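Local atomic coordinates of homoprotocatechuate 2,3-dioxygenase (Brevibacterium fuscum, PDB entry 4Z6M), a protein that cleaves the aromatic ring of homoprotocatechuate next to its two hydroxyls, using an iron(II) centre to activate molecular oxygen. Residues V25-L28 / A29-R32. The protein carries 1 engineered substitution. Numbering follows the deposited sequence.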
loop_
_atom_site.group_PDB
_atom_site.type_symbol
_atom_site.label_atom_id
_atom_site.label_comp_id
_atom_site.label_asym_id
_atom_site.label_seq_id
_atom_site.Cartn_x
_atom_site.Cartn_y
_atom_site.Cartn_z
ATOM N N VAL A 25 8.941 33.623 3.611
ATOM C CA VAL A 25 8.428 33.458 2.245
ATOM C C VAL A 25 8.076 34.824 1.669
ATOM O O VAL A 25 7.787 35.746 2.416
ATOM C CB VAL A 25 7.202 32.520 2.206
ATOM C CG1 VAL A 25 7.584 31.160 2.772
ATOM C CG2 VAL A 25 6.007 33.119 2.952
ATOM N N THR A 26 8.111 34.959 0.343
ATOM C CA THR A 26 7.956 36.274 -0.286
ATOM C C THR A 26 6.517 36.608 -0.663
ATOM O O THR A 26 6.153 37.787 -0.720
ATOM C CB THR A 26 8.845 36.436 -1.539
ATOM O OG1 THR A 26 8.576 35.401 -2.493
ATOM C CG2 THR A 26 10.330 36.467 -1.128
ATOM N N ASP A 27 5.724 35.570 -0.942
ATOM C CA ASP A 27 4.317 35.756 -1.330
ATOM C C ASP A 27 3.519 34.749 -0.516
ATOM O O ASP A 27 3.533 33.536 -0.795
ATOM C CB ASP A 27 4.154 35.514 -2.828
ATOM C CG ASP A 27 2.748 35.746 -3.334
ATOM O OD1 ASP A 27 1.760 35.392 -2.654
ATOM O OD2 ASP A 27 2.626 36.288 -4.459
ATOM N N LEU A 28 2.865 35.240 0.523
ATOM C CA LEU A 28 2.228 34.370 1.495
ATOM C C LEU A 28 1.108 33.544 0.870
ATOM O O LEU A 28 0.959 32.361 1.174
ATOM C CB LEU A 28 1.730 35.184 2.681
ATOM C CG LEU A 28 1.352 34.437 3.952
ATOM C CD1 LEU A 28 2.567 33.833 4.626
ATOM C CD2 LEU A 28 0.672 35.423 4.881
ATOM N N ALA A 29 0.332 34.133 -0.037
ATOM C CA ALA A 29 -0.741 33.376 -0.700
ATOM C C ALA A 29 -0.244 32.242 -1.585
ATOM O O ALA A 29 -0.827 31.156 -1.598
ATOM C CB ALA A 29 -1.654 34.295 -1.500
ATOM N N LYS A 30 0.837 32.494 -2.318
ATOM C CA LYS A 30 1.407 31.459 -3.170
ATOM C C LYS A 30 1.964 30.338 -2.288
ATOM O O LYS A 30 1.796 29.151 -2.583
ATOM C CB LYS A 30 2.504 32.028 -4.078
ATOM C CG LYS A 30 1.945 32.863 -5.225
ATOM C CD LYS A 30 3.054 33.256 -6.187
ATOM C CE LYS A 30 2.565 33.409 -7.621
ATOM N NZ LYS A 30 3.743 33.586 -8.534
ATOM N N SER A 31 2.620 30.716 -1.195
ATOM C CA SER A 31 3.120 29.708 -0.259
ATOM C C SER A 31 1.986 28.916 0.386
ATOM O O SER A 31 2.066 27.695 0.522
ATOM C CB SER A 31 4.015 30.348 0.787
ATOM O OG SER A 31 5.128 30.948 0.150
ATOM N N ARG A 32 0.895 29.596 0.740
ATOM C CA ARG A 32 -0.280 28.892 1.274
ATOM C C ARG A 32 -0.820 27.880 0.278
ATOM O O ARG A 32 -1.173 26.753 0.650
ATOM C CB ARG A 32 -1.398 29.892 1.620
ATOM C CG ARG A 32 -2.477 29.264 2.500
ATOM C CD ARG A 32 -3.656 30.218 2.708
ATOM N NE ARG A 32 -4.589 29.759 3.730
ATOM C CZ ARG A 32 -5.466 28.780 3.555
ATOM N NH1 ARG A 32 -5.566 28.160 2.385
ATOM N NH2 ARG A 32 -6.276 28.444 4.550
HETATM O O HOH W 1 6.214 32.791 -1.735
#
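Asp-27 is the N-cap of helix 28-38, its carboxylate meeting Lys-30 in the first turn, where the chain leaves strand 15-25. This strand-to-helix step belongs to the first βαβββ unit expected of the glyoxalase/dioxygenase fold. A chi1 of -177° swings the Asp-27 carboxylate away from its own backbone N and up to the N-H groups at the helix start, where OD1 accepts from Lys-30 N at 3.1 Å. The N-H points fairly straight at the oxygen (163°) but reaches it from above the carboxylate plane. Ala-29 N lies nearby, 3.2 Å from the same OD1. A carboxylate placed here would be expected to interact favourably with the positive end of the helix dipole.

The Lys-30 side chain runs obliquely across that carboxylate. Its methylenes do the touching, CD coming within 3.5 Å of Asp-27 OD2, while the ammonium passes on: NZ remains 5.0 Å from OD2, so any attraction between the charges acts without direct contact.

Behind the cap, Asp-27 O receives Ser-31 N, and Leu-28 O receives Arg-32 N, the first helical bonds of the turn. Arg-32 itself extends away to a salt bridge with Glu-46, and its side chain and that of Leu-28 both touch Ile-51 on strand 50-54.

On the inner side, Ser-31 turns back toward the end of the strand. A chi1 of -61° places its OG opposite its own carbonyl carbon, facing Val-25, whose three side-chain carbons all approach it, CB most closely at 3.3 Å. Asp-262, in a loop, touches both side chains. A water joins the two segments here: it accepts from Asp-27 N at 2.9 Å and is hydrogen-bonded to Ser-31 OG, also at 2.9 Å.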